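Local coordinates for protein cyclohexadienyl dehydratase (Synthetic construct, PDB 5JOS) that probably dehydrates prephenate and arogenate with loss of carbon dioxide, for phenylalanine synthesis, on the scaffold of a periplasmic solute-binding protein, at residues A12-D17 and D217-N222; D51-L56 and I85-V90; M107-T112 and T205-G210; L114-D119 and R174-I179; D133-V138 and K154-V159. One frame throughout, in Å; residues are numbered along the deposited sequence.

Contact 1. Residues A12-D17 and D217-N222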
# COMPACT_ATOMS: atom_id res chain seq x y z
N ALA A 12 26.64 6.30 -22.41
CA ALA A 12 26.07 4.99 -22.18
C ALA A 12 24.58 4.93 -22.53
O ALA A 12 23.92 5.98 -22.64
CB ALA A 12 26.31 4.57 -20.73
N ALA A 13 24.13 3.70 -22.77
CA ALA A 13 22.72 3.31 -22.90
C ALA A 13 22.30 2.67 -21.55
O ALA A 13 23.05 1.88 -20.95
CB ALA A 13 22.51 2.36 -24.10
N SER A 14 21.14 3.09 -21.06
CA SER A 14 20.56 2.65 -19.80
C SER A 14 19.35 1.77 -20.04
O SER A 14 18.85 1.65 -21.16
CB SER A 14 20.13 3.87 -18.98
OG SER A 14 19.16 4.64 -19.71
N ARG A 15 18.83 1.18 -18.98
CA ARG A 15 17.57 0.51 -19.08
C ARG A 15 16.47 1.47 -19.52
O ARG A 15 15.56 1.10 -20.25
CB ARG A 15 17.21 -0.09 -17.72
CG ARG A 15 18.37 -0.91 -17.02
CD ARG A 15 17.83 -1.84 -15.91
NE ARG A 15 16.93 -2.83 -16.56
CZ ARG A 15 15.62 -2.69 -16.83
NH1 ARG A 15 14.91 -1.64 -16.41
NH2 ARG A 15 15.02 -3.66 -17.50
N LEU A 16 16.54 2.72 -19.07
CA LEU A 16 15.53 3.71 -19.51
C LEU A 16 15.56 3.87 -21.05
O LEU A 16 14.51 3.90 -21.73
CB LEU A 16 15.74 5.02 -18.76
CG LEU A 16 14.68 6.07 -18.99
CD1 LEU A 16 13.28 5.65 -18.53
CD2 LEU A 16 15.11 7.30 -18.23
N ASP A 17 16.76 3.84 -21.63
CA ASP A 17 16.83 3.82 -23.09
C ASP A 17 16.30 2.59 -23.75
O ASP A 17 15.69 2.75 -24.84
CB ASP A 17 18.24 3.99 -23.58
CG ASP A 17 18.76 5.33 -23.30
OD1 ASP A 17 18.10 6.31 -23.71
OD2 ASP A 17 19.78 5.43 -22.61
N ASP A 217 20.40 0.72 -11.87
CA ASP A 217 20.04 1.70 -12.92
C ASP A 217 19.47 2.89 -12.26
O ASP A 217 18.17 2.96 -12.06
CB ASP A 217 19.13 1.15 -14.02
CG ASP A 217 19.22 2.02 -15.33
OD1 ASP A 217 18.48 3.04 -15.53
OD2 ASP A 217 20.11 1.73 -16.17
N GLN A 218 20.34 3.84 -11.88
CA GLN A 218 19.75 5.00 -11.14
C GLN A 218 18.87 5.87 -12.06
O GLN A 218 18.05 6.63 -11.56
CB GLN A 218 20.74 5.87 -10.35
CG GLN A 218 21.18 5.31 -9.00
CD GLN A 218 20.26 4.28 -8.30
OE1 GLN A 218 20.15 3.07 -8.69
NE2 GLN A 218 19.65 4.72 -7.21
N GLU A 219 19.03 5.74 -13.39
CA GLU A 219 18.35 6.57 -14.31
C GLU A 219 16.87 6.24 -14.33
O GLU A 219 16.05 7.10 -14.07
CB GLU A 219 18.95 6.38 -15.71
CG GLU A 219 18.66 7.55 -16.61
CD GLU A 219 19.46 7.52 -17.91
OE1 GLU A 219 20.53 8.17 -17.97
OE2 GLU A 219 19.00 6.82 -18.86
N PHE A 220 16.52 4.97 -14.50
CA PHE A 220 15.13 4.60 -14.45
C PHE A 220 14.55 4.87 -13.06
O PHE A 220 13.46 5.42 -12.89
CB PHE A 220 14.97 3.14 -14.82
CG PHE A 220 13.53 2.67 -15.01
CD1 PHE A 220 12.55 3.49 -15.44
CD2 PHE A 220 13.20 1.37 -14.74
CE1 PHE A 220 11.26 3.05 -15.64
CE2 PHE A 220 11.92 0.91 -14.91
CZ PHE A 220 10.94 1.75 -15.38
N LEU A 221 15.30 4.54 -12.04
CA LEU A 221 14.78 4.70 -10.70
C LEU A 221 14.50 6.21 -10.44
O LEU A 221 13.50 6.58 -9.86
CB LEU A 221 15.76 4.19 -9.68
CG LEU A 221 15.36 4.59 -8.27
CD1 LEU A 221 14.32 3.61 -7.83
CD2 LEU A 221 16.48 4.62 -7.25
N ASN A 222 15.43 7.07 -10.82
CA ASN A 222 15.20 8.53 -10.67
C ASN A 222 13.98 9.02 -11.47
O ASN A 222 13.28 9.92 -11.00
CB ASN A 222 16.39 9.30 -11.17
CG ASN A 222 17.56 9.21 -10.20
OD1 ASN A 222 17.46 8.72 -9.11
ND2 ASN A 222 18.65 9.67 -10.62

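Contact 2. Residues D51-L56 and I85-V90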
# COMPACT_ATOMS: atom_id res chain seq x y z
N ASP A 51 -3.68 0.26 -12.80
CA ASP A 51 -3.91 1.61 -13.20
C ASP A 51 -2.58 2.42 -13.19
O ASP A 51 -2.33 3.25 -14.08
CB ASP A 51 -4.89 2.30 -12.26
CG ASP A 51 -6.29 1.88 -12.44
OD1 ASP A 51 -6.58 1.02 -13.30
OD2 ASP A 51 -7.17 2.49 -11.75
N VAL A 52 -1.79 2.31 -12.13
CA VAL A 52 -0.54 3.12 -12.04
C VAL A 52 0.44 2.70 -13.17
O VAL A 52 1.04 3.51 -13.80
CB VAL A 52 0.16 2.85 -10.70
CG1 VAL A 52 1.49 3.53 -10.58
CG2 VAL A 52 -0.68 3.29 -9.53
N ALA A 53 0.56 1.40 -13.40
CA ALA A 53 1.42 0.91 -14.44
C ALA A 53 1.11 1.55 -15.77
O ALA A 53 2.00 1.92 -16.50
CB ALA A 53 1.29 -0.58 -14.58
N LYS A 54 -0.17 1.68 -16.11
CA LYS A 54 -0.55 2.26 -17.35
C LYS A 54 -0.19 3.69 -17.41
O LYS A 54 0.18 4.21 -18.41
CB LYS A 54 -2.06 2.17 -17.57
CG LYS A 54 -2.37 0.73 -17.79
CD LYS A 54 -3.87 0.52 -17.89
CE LYS A 54 -4.05 -0.93 -18.28
NZ LYS A 54 -5.50 -1.25 -18.16
N SER A 55 -0.34 4.36 -16.31
CA SER A 55 0.03 5.76 -16.31
C SER A 55 1.59 5.95 -16.37
O SER A 55 2.09 6.84 -17.05
CB SER A 55 -0.70 6.34 -15.09
OG SER A 55 -0.14 7.57 -14.82
N LEU A 56 2.38 5.05 -15.78
CA LEU A 56 3.82 5.14 -15.98
C LEU A 56 4.21 4.95 -17.46
O LEU A 56 4.96 5.72 -18.01
CB LEU A 56 4.57 4.15 -15.12
CG LEU A 56 6.10 4.10 -15.22
CD1 LEU A 56 6.69 5.48 -14.99
CD2 LEU A 56 6.68 3.13 -14.16
N ILE A 85 10.11 -3.62 -14.16
CA ILE A 85 9.70 -3.10 -12.89
C ILE A 85 8.57 -4.00 -12.41
O ILE A 85 7.70 -4.49 -13.22
CB ILE A 85 9.26 -1.67 -13.03
CG1 ILE A 85 8.84 -1.04 -11.70
CG2 ILE A 85 8.06 -1.56 -13.97
CD1 ILE A 85 8.73 0.51 -11.78
N ALA A 86 8.56 -4.22 -11.10
CA ALA A 86 7.47 -4.94 -10.45
C ALA A 86 6.48 -3.99 -9.80
O ALA A 86 6.89 -3.21 -8.94
CB ALA A 86 8.02 -5.91 -9.48
N MET A 87 5.19 -4.06 -10.18
CA MET A 87 4.20 -3.13 -9.70
C MET A 87 3.02 -3.97 -9.33
O MET A 87 2.35 -4.60 -10.22
CB MET A 87 3.80 -2.16 -10.81
CG MET A 87 4.98 -1.31 -11.26
SD MET A 87 4.68 -0.19 -12.55
CE MET A 87 3.99 1.20 -11.70
N GLY A 88 2.73 -4.01 -8.02
CA GLY A 88 1.77 -4.98 -7.51
C GLY A 88 1.68 -5.14 -5.99
O GLY A 88 1.69 -6.28 -5.50
N GLY A 89 1.46 -4.03 -5.34
CA GLY A 89 1.48 -3.90 -3.86
C GLY A 89 2.68 -4.48 -3.16
O GLY A 89 2.55 -5.03 -2.07
N VAL A 90 3.87 -4.36 -3.74
CA VAL A 90 5.04 -4.98 -3.13
C VAL A 90 5.43 -4.21 -1.91
O VAL A 90 5.83 -3.06 -1.99
CB VAL A 90 6.23 -5.05 -4.09
CG1 VAL A 90 7.39 -5.76 -3.49
CG2 VAL A 90 5.83 -5.85 -5.36

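Contact 3. Residues M107-T112 and T205-G210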
# COMPACT_ATOMS: atom_id res chain seq x y z
N MET A 107 2.61 4.16 -0.67
CA MET A 107 1.68 3.95 0.40
C MET A 107 2.43 3.55 1.64
O MET A 107 3.43 2.76 1.59
CB MET A 107 0.72 2.80 0.02
CG MET A 107 -0.47 2.75 0.95
SD MET A 107 -1.45 1.34 0.42
CE MET A 107 -1.97 1.98 -1.20
N THR A 108 1.95 4.04 2.77
CA THR A 108 2.41 3.59 4.09
C THR A 108 1.32 2.84 4.83
O THR A 108 0.16 3.10 4.60
CB THR A 108 2.93 4.71 4.94
OG1 THR A 108 1.94 5.72 5.06
CG2 THR A 108 4.13 5.41 4.22
N PHE A 109 1.68 1.84 5.59
CA PHE A 109 0.70 1.08 6.29
C PHE A 109 1.24 0.44 7.54
O PHE A 109 2.43 0.47 7.77
CB PHE A 109 0.10 0.04 5.33
CG PHE A 109 0.99 -1.11 4.96
CD1 PHE A 109 1.86 -1.02 3.89
CD2 PHE A 109 0.90 -2.29 5.60
CE1 PHE A 109 2.66 -2.08 3.55
CE2 PHE A 109 1.69 -3.37 5.27
CZ PHE A 109 2.57 -3.27 4.22
N GLY A 110 0.34 -0.10 8.38
CA GLY A 110 0.73 -0.96 9.48
C GLY A 110 -0.46 -1.26 10.32
O GLY A 110 -1.17 -2.19 10.02
N LYS A 111 -0.66 -0.46 11.36
CA LYS A 111 -1.89 -0.42 12.09
C LYS A 111 -2.70 0.80 11.67
O LYS A 111 -2.14 1.84 11.43
CB LYS A 111 -1.59 -0.32 13.57
CG LYS A 111 -0.70 -1.43 14.15
CD LYS A 111 -1.27 -2.81 13.94
CE LYS A 111 -0.46 -3.93 14.60
NZ LYS A 111 -1.11 -5.23 14.09
N THR A 112 -4.02 0.63 11.65
CA THR A 112 -4.93 1.67 11.24
C THR A 112 -6.14 1.58 12.24
O THR A 112 -6.71 0.49 12.45
CB THR A 112 -5.44 1.42 9.80
OG1 THR A 112 -4.35 1.55 8.88
CG2 THR A 112 -6.47 2.45 9.35
N THR A 205 1.85 3.50 11.35
CA THR A 205 2.44 2.94 10.14
C THR A 205 3.79 2.34 10.46
O THR A 205 4.42 2.79 11.35
CB THR A 205 2.66 3.99 9.09
OG1 THR A 205 3.48 4.98 9.60
CG2 THR A 205 1.39 4.60 8.67
N HIS A 206 4.14 1.23 9.83
CA HIS A 206 5.44 0.59 10.07
C HIS A 206 6.02 0.01 8.82
O HIS A 206 7.09 -0.52 8.85
CB HIS A 206 5.38 -0.50 11.17
CG HIS A 206 4.40 -1.60 10.93
ND1 HIS A 206 4.35 -2.37 9.79
CD2 HIS A 206 3.45 -2.11 11.75
CE1 HIS A 206 3.37 -3.24 9.88
NE2 HIS A 206 2.84 -3.12 11.07
N SER A 207 5.27 0.02 7.74
CA SER A 207 5.74 -0.47 6.51
C SER A 207 5.37 0.43 5.32
O SER A 207 4.63 1.38 5.42
CB SER A 207 5.23 -1.87 6.23
OG SER A 207 5.48 -2.72 7.32
N GLU A 208 5.88 0.06 4.16
CA GLU A 208 5.55 0.78 2.95
C GLU A 208 5.56 -0.08 1.71
O GLU A 208 6.12 -1.21 1.69
CB GLU A 208 6.51 1.99 2.83
CG GLU A 208 7.92 1.62 2.64
CD GLU A 208 8.94 2.81 2.76
OE1 GLU A 208 8.80 3.68 3.62
OE2 GLU A 208 9.86 2.87 1.93
N LYS A 209 4.90 0.42 0.69
CA LYS A 209 4.85 -0.25 -0.58
C LYS A 209 5.65 0.60 -1.55
O LYS A 209 5.56 1.84 -1.53
CB LYS A 209 3.42 -0.26 -1.18
CG LYS A 209 2.25 -0.83 -0.36
CD LYS A 209 2.44 -2.26 -0.19
CE LYS A 209 1.16 -2.93 0.32
NZ LYS A 209 1.58 -4.37 0.42
N GLY A 210 6.29 -0.07 -2.49
CA GLY A 210 7.13 0.62 -3.45
C GLY A 210 7.13 -0.19 -4.72
O GLY A 210 6.66 -1.37 -4.76
O HOH W 1 0.91 -5.00 11.69

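Contact 4. Residues L114-D119 and R174-I179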
# COMPACT_ATOMS: atom_id res chain seq x y z
N LEU A 114 -9.89 1.79 13.25
CA LEU A 114 -11.21 1.69 12.65
C LEU A 114 -12.25 2.21 13.61
O LEU A 114 -12.28 1.80 14.78
CB LEU A 114 -11.42 0.22 12.44
CG LEU A 114 -12.79 -0.24 11.93
CD1 LEU A 114 -12.85 0.08 10.48
CD2 LEU A 114 -12.92 -1.75 12.17
N VAL A 115 -13.07 3.13 13.14
CA VAL A 115 -13.92 3.93 14.04
C VAL A 115 -15.29 4.05 13.41
O VAL A 115 -15.47 3.65 12.24
CB VAL A 115 -13.34 5.29 14.25
CG1 VAL A 115 -11.93 5.18 14.86
CG2 VAL A 115 -13.34 6.13 12.96
N ARG A 116 -16.27 4.54 14.14
CA ARG A 116 -17.53 4.82 13.48
C ARG A 116 -17.39 5.93 12.48
O ARG A 116 -16.56 6.85 12.63
CB ARG A 116 -18.64 5.21 14.48
CG ARG A 116 -19.06 4.04 15.33
CD ARG A 116 -20.14 4.39 16.33
NE ARG A 116 -19.60 5.23 17.37
CZ ARG A 116 -18.85 4.83 18.40
NH1 ARG A 116 -18.52 3.57 18.58
NH2 ARG A 116 -18.45 5.71 19.28
N LYS A 117 -18.24 5.84 11.46
CA LYS A 117 -18.25 6.80 10.39
C LYS A 117 -18.29 8.27 10.90
O LYS A 117 -17.49 9.11 10.51
CB LYS A 117 -19.44 6.51 9.50
CG LYS A 117 -19.83 7.66 8.62
CD LYS A 117 -19.16 7.53 7.30
CE LYS A 117 -20.25 7.25 6.30
NZ LYS A 117 -21.19 8.42 6.24
N GLU A 118 -19.26 8.59 11.72
CA GLU A 118 -19.34 9.94 12.26
C GLU A 118 -18.16 10.36 13.18
O GLU A 118 -18.06 11.51 13.53
CB GLU A 118 -20.63 10.10 13.05
CG GLU A 118 -20.65 9.35 14.38
CD GLU A 118 -21.22 7.95 14.28
OE1 GLU A 118 -21.13 7.32 13.18
OE2 GLU A 118 -21.75 7.51 15.34
N ASP A 119 -17.29 9.46 13.58
CA ASP A 119 -16.16 9.83 14.42
C ASP A 119 -14.93 9.98 13.57
O ASP A 119 -13.83 10.00 14.09
CB ASP A 119 -15.89 8.70 15.42
CG ASP A 119 -16.83 8.71 16.60
OD1 ASP A 119 -17.65 9.59 16.70
OD2 ASP A 119 -16.73 7.85 17.48
N ARG A 174 -20.31 -0.03 21.27
CA ARG A 174 -19.82 -0.63 22.48
C ARG A 174 -18.32 -0.44 22.65
O ARG A 174 -17.79 -0.83 23.64
CB ARG A 174 -20.25 -2.12 22.60
CG ARG A 174 -21.80 -2.32 22.74
CD ARG A 174 -22.20 -3.81 22.90
NE ARG A 174 -21.83 -4.61 21.72
CZ ARG A 174 -22.62 -4.87 20.68
NH1 ARG A 174 -23.85 -4.41 20.64
NH2 ARG A 174 -22.18 -5.58 19.66
N ALA A 175 -17.61 0.04 21.62
CA ALA A 175 -16.21 0.45 21.72
C ALA A 175 -16.11 1.58 20.75
O ALA A 175 -16.99 1.77 19.89
CB ALA A 175 -15.30 -0.66 21.28
N ASP A 176 -15.02 2.29 20.81
CA ASP A 176 -14.83 3.49 19.97
C ASP A 176 -13.79 3.38 18.86
O ASP A 176 -13.90 4.05 17.81
CB ASP A 176 -14.32 4.62 20.86
CG ASP A 176 -15.37 5.04 21.90
OD1 ASP A 176 -16.52 5.14 21.48
OD2 ASP A 176 -15.08 5.15 23.10
N VAL A 177 -12.74 2.61 19.12
CA VAL A 177 -11.62 2.47 18.17
C VAL A 177 -11.08 1.05 18.23
O VAL A 177 -10.65 0.60 19.29
CB VAL A 177 -10.46 3.37 18.58
CG1 VAL A 177 -9.27 3.18 17.61
CG2 VAL A 177 -10.85 4.86 18.68
N MET A 178 -11.06 0.35 17.08
CA MET A 178 -10.44 -0.96 16.98
C MET A 178 -9.09 -0.76 16.34
O MET A 178 -9.02 -0.06 15.35
CB MET A 178 -11.31 -1.90 16.13
CG MET A 178 -10.61 -3.23 15.91
SD MET A 178 -11.69 -4.15 14.79
CE MET A 178 -10.64 -5.58 14.53
N ILE A 179 -8.02 -1.30 16.95
CA ILE A 179 -6.69 -1.32 16.38
C ILE A 179 -6.48 -2.60 15.68
O ILE A 179 -6.65 -3.65 16.30
CB ILE A 179 -5.57 -1.21 17.44
CG1 ILE A 179 -5.78 0.03 18.24
CG2 ILE A 179 -4.21 -1.22 16.82
CD1 ILE A 179 -5.72 1.34 17.48
O HOH W 2 -16.04 5.40 16.68

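Contact 5. Residues D133-V138 and K154-V159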
# COMPACT_ATOMS: atom_id res chain seq x y z
N ASP A 133 -11.41 8.76 27.89
CA ASP A 133 -12.79 8.42 27.55
C ASP A 133 -12.86 7.49 26.29
O ASP A 133 -13.94 7.06 25.85
CB ASP A 133 -13.51 9.73 27.33
CG ASP A 133 -12.54 10.78 26.84
OD1 ASP A 133 -11.98 11.56 27.66
OD2 ASP A 133 -12.23 10.74 25.65
N VAL A 134 -11.73 7.13 25.70
CA VAL A 134 -11.78 6.43 24.39
C VAL A 134 -11.73 4.93 24.68
O VAL A 134 -10.81 4.49 25.36
CB VAL A 134 -10.64 6.88 23.45
CG1 VAL A 134 -10.72 6.08 22.13
CG2 VAL A 134 -10.73 8.39 23.21
N ARG A 135 -12.73 4.17 24.20
CA ARG A 135 -12.75 2.74 24.38
C ARG A 135 -12.08 2.03 23.20
O ARG A 135 -12.60 2.00 22.06
CB ARG A 135 -14.18 2.21 24.63
CG ARG A 135 -14.76 2.68 25.98
CD ARG A 135 -16.28 2.52 26.01
NE ARG A 135 -16.81 3.15 24.79
CZ ARG A 135 -18.05 3.01 24.30
NH1 ARG A 135 -18.93 2.26 24.92
NH2 ARG A 135 -18.41 3.61 23.17
N VAL A 136 -10.91 1.46 23.50
CA VAL A 136 -10.09 0.80 22.54
C VAL A 136 -10.23 -0.67 22.62
O VAL A 136 -10.22 -1.23 23.70
CB VAL A 136 -8.61 1.14 22.78
CG1 VAL A 136 -7.69 0.32 21.89
CG2 VAL A 136 -8.38 2.60 22.47
N ALA A 137 -10.41 -1.26 21.45
CA ALA A 137 -10.68 -2.70 21.34
C ALA A 137 -9.59 -3.40 20.64
O ALA A 137 -9.18 -2.96 19.58
CB ALA A 137 -11.98 -2.95 20.61
N VAL A 138 -9.09 -4.49 21.24
CA VAL A 138 -8.10 -5.28 20.55
C VAL A 138 -8.31 -6.75 20.85
O VAL A 138 -8.92 -7.12 21.88
CB VAL A 138 -6.68 -4.93 20.99
CG1 VAL A 138 -6.36 -3.48 20.72
CG2 VAL A 138 -6.52 -5.23 22.46
N LYS A 154 -3.42 5.96 27.80
CA LYS A 154 -4.45 6.75 28.49
C LYS A 154 -5.87 6.33 28.19
O LYS A 154 -6.80 6.77 28.85
CB LYS A 154 -4.30 8.21 28.14
CG LYS A 154 -2.95 8.76 28.55
CD LYS A 154 -2.66 10.01 27.77
CE LYS A 154 -1.22 10.40 27.96
NZ LYS A 154 -1.25 11.86 28.06
N ALA A 155 -6.02 5.48 27.18
CA ALA A 155 -7.30 4.99 26.75
C ALA A 155 -7.72 3.76 27.58
O ALA A 155 -6.92 3.15 28.25
CB ALA A 155 -7.22 4.60 25.30
N LYS A 156 -8.99 3.43 27.49
CA LYS A 156 -9.55 2.30 28.15
C LYS A 156 -9.53 1.12 27.16
O LYS A 156 -10.37 1.01 26.24
CB LYS A 156 -10.98 2.62 28.53
CG LYS A 156 -11.62 1.60 29.45
CD LYS A 156 -13.04 2.01 29.91
CE LYS A 156 -13.16 3.44 30.47
NZ LYS A 156 -13.70 4.41 29.45
N ILE A 157 -8.61 0.23 27.38
CA ILE A 157 -8.33 -0.82 26.47
C ILE A 157 -9.10 -2.04 26.97
O ILE A 157 -8.88 -2.43 28.08
CB ILE A 157 -6.86 -1.17 26.57
CG1 ILE A 157 -6.03 -0.01 26.01
CG2 ILE A 157 -6.57 -2.47 25.80
CD1 ILE A 157 -4.53 -0.22 26.02
N THR A 158 -9.90 -2.66 26.13
CA THR A 158 -10.48 -3.97 26.43
C THR A 158 -9.94 -5.04 25.46
O THR A 158 -9.89 -4.80 24.25
CB THR A 158 -11.98 -3.92 26.24
OG1 THR A 158 -12.56 -2.95 27.11
CG2 THR A 158 -12.61 -5.25 26.56
N VAL A 159 -9.56 -6.20 26.00
CA VAL A 159 -9.10 -7.34 25.25
C VAL A 159 -10.27 -8.28 24.99
O VAL A 159 -10.97 -8.68 25.90
CB VAL A 159 -8.03 -8.11 26.03
CG1 VAL A 159 -7.46 -9.28 25.23
CG2 VAL A 159 -6.88 -7.19 26.31

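Contact 1. Residues A12-D17 and D217-N222
D217 turns its carboxylate toward the start of helix 15-22 by setting CG anti to the backbone N (chi1 -159°), while R15, with CG beside its own backbone N, lays its aliphatic stem against that carboxylate. Two helix N-termini meet here, and D217 serves both. It is the N-cap of helix 218-233, where OD1 accepts from F220 N at 2.9 Å through the lone pair facing away from OD2. Across the contact OD2 takes the amide of R15, R15 N to D217 OD2 being 3.1 Å; the bond is nearly straight (165° at the hydrogen), yet the donor stands 54° above the carboxylate plane. R15 CG packs 3.3 Å from the same OD2, but its guanidinium passes D217 by and forms a salt bridge with D84. An alanine in place of D217 would probably leave the amides of both R15 and F220 without their acceptor. S14 and D17 make a capping box on helix 15-22: S14 OG accepts from D17 N, and D17 OD2 accepts from S14 N. A serine suits this because its short hydroxyl can reach the amide of the first turn. E219 also points OE2 at S14 OG, but the modelled separation is too short to be trusted in detail. Beside these polar groups L16 CD1 touches F220 CD1 at 3.8 Å, the leucine crossing the phenylalanine at about a right angle. F220 then reaches inward onto L25 of strand 24-29 and M213 of strand 205-213, while R15 lies on R26, tying both helix starts to neighbouring strands.

Contact 2. Residues D51-L56 and I85-V90
M87 pushes its thioether against helix 48-60, a helix-on-sheet packing in the alpha/beta lobe of a periplasmic binding protein fold, where this helix covers the parallel strands 24-29 and 85-86. The methyl CE does most of the touching: it lies 3.6 Å from V52 CG1 and 3.8 Å from A53 CA, with L56 CD2 a little farther off. The sulfur SD rests 4.0 Å from A53 CB. The chain leaves CB with CG beside the backbone N, runs extended, then bends at chi3 (84°), which brings CE in beside V52 CG1 and A53 CA. An alanine suits position 53 because its small side chain lets the sulfur come close to the helix backbone. Replacing M87 by an alanine would probably open a gap between V52, A53 and L56 and loosen the helix on its strands. Next to the thioether, L56 and I85 reach toward each other tip to tip. Farther out, Y211 touches V52, I85 and M87, W227 covers V52 and L56, and V27 lies against A53, I85 and M87, so the touching groups are mainly apolar or aromatic. M87 is fixed by backbone hydrogen bonds with G28, and its carbonyl O accepts the hydroxyl OG1 of T29.

Contact 3. Residues M107-T112 and T205-G210
F109 and S207 face each other in an antiparallel pair of strands interrupted by a classic beta bulge, H206 and S207 together lying opposite F109. F109 O accepts two amides, S207 N at 2.9 Å and H206 N at 2.8 Å; the first comes nearly along the carbonyl direction and the second is tilted 32° from the carbonyl plane. The extra residue shifts the register by one just before the corner at G110, where the chain leaves this small sheet for the five-stranded one.

K209 shows how a long side chain exploits the pair. Its CB stands near M107 O, and CG, placed beside the backbone N, packs 4.0 Å from M107 CB. A bend at chi2 (-67°) then carries the chain past the ring of F109 at about a right angle: CD is near CE1, and CE lies 3.7 Å from F109 CE1. NZ, at the end, is held by G89 O, Y33 and T91, so the methylenes meet apolar carbon while the charge finds oxygen. Over one face of the same ring sits S207 CB, a CH-pi contact 3.8 Å from the centroid of F109.

One face of the H206 ring lies over G110 CA, a CH-pi contact 3.5 Å from the centroid. Glycine suits this corner, since a beta carbon would clash with H206 CD2. At the ring edge, ND1 is hydrogen-bonded to S207 OG, which lies in the ring plane. K111 NZ, held by D181 in a salt bridge and by N144 and T143, also donates to a water that lies 2.8 Å from H206 NE2.

Contact 4. Residues L114-D119 and R174-I179
R116 carries a water over the centre of its guanidinium while the edge of the same group grips the backbone and side chain of the opposite segment. NH1 donates to A175 O at 2.7 Å, a bent bond (136°), and NH2 donates almost straight to D176 OD1 at 3.0 Å; both oxygens lie close to the guanidinium plane, and the carboxylate of D176 is turned 67° against it. The bend at chi3 (-71°) swings the group across to them. The water above the face accepts from R116 N and donates to D119 OD2 and D176 O, bridging the end of strand 111-116 to D176, just before strand 177-181. D119 and, at longer range, E118 contribute charge alone, and D176 is shared with R135; a flat arginine cation suits a place that needs N-H bonds to A175 O and D176 OD1 amid acids.

Strands 111-116 and 177-181 are antiparallel neighbours in the mixed five-stranded sheet of this lobe of the periplasmic binding protein fold. L114 and M178 form a hydrogen-bonded pair, L114 N lying 2.9 Å from M178 O. Their side chains lie alongside each other, pointing the same way, and L114 CD2 touches M178 SD at 3.8 Å against F167 of helix 166-171. V115 and V177 emerge from the other face, where V115 CG1 comes 4.0 Å from V177 CG2 and F123 packs on V115.

Contact 5. Residues D133-V138 and K154-V159
R135 and K156 lie side by side on one face of a parallel strand pair, pointing the same way, while V136, V138, I157 and V159 fill the other face. The two strands, 135-138 and 156-159, belong to a beta-alpha-beta crossover unit through helix 143-151, and their axes run 27° apart. On the arginine face, the K156 chain bends at chi3 and chi4 so that its NZ comes back to 4.0 Å from R135 CG: the lysine amine ends beside the aliphatic stem and not the guanidinium. The two charges stay apart, because the arginine chain, bent at chi3, takes its guanidinium away to D176 and to the carbonyl of G173. An arginine suits this place, since its stem can lie against the lysine while its charge is sent elsewhere.

The valine face is turned toward helix 143-151, which touches V138, I157 and V159. V136 has CG1 anti to its N (chi1 173°), which leaves CG2 over the neighbouring strand, 3.7 Å from A155 CB; a small alanine fits at this close approach. The branched methyls of V138 and I157 meet more loosely, CG2 to CG2 at 4.3 Å. Beta-branched residues favour the extended backbone found here.

The bonds between the strands form the usual parallel ladder, each chain alternately giving and taking. V136 sits at its centre: V136 N donates to K156 O and V136 O accepts T158 N, both at 2.8 Å. Farther along, V138 N reaches T158 O at 3.1 Å.

How the contacts relate
Contacts 2 and 4 are buried, contact 3 and contact 5 partly so, and contact 1 lies at the surface. Contacts 1 and 2 belong to one lobe and touch where F220 meets I85; the first works through helix caps and carboxylates, the second purely by apolar packing. Contact 3 lies nearest the chain centre and links both ends: K209 bonds to G89 O of contact 2, while strand 111-116 runs on into contact 4. Contacts 4 and 5 share the mixed sheet, one antiparallel and one parallel, with strands 177-181 and 135-138 adjacent in it. Contacts 1 and 5 are farthest apart, about 51 Å between centres.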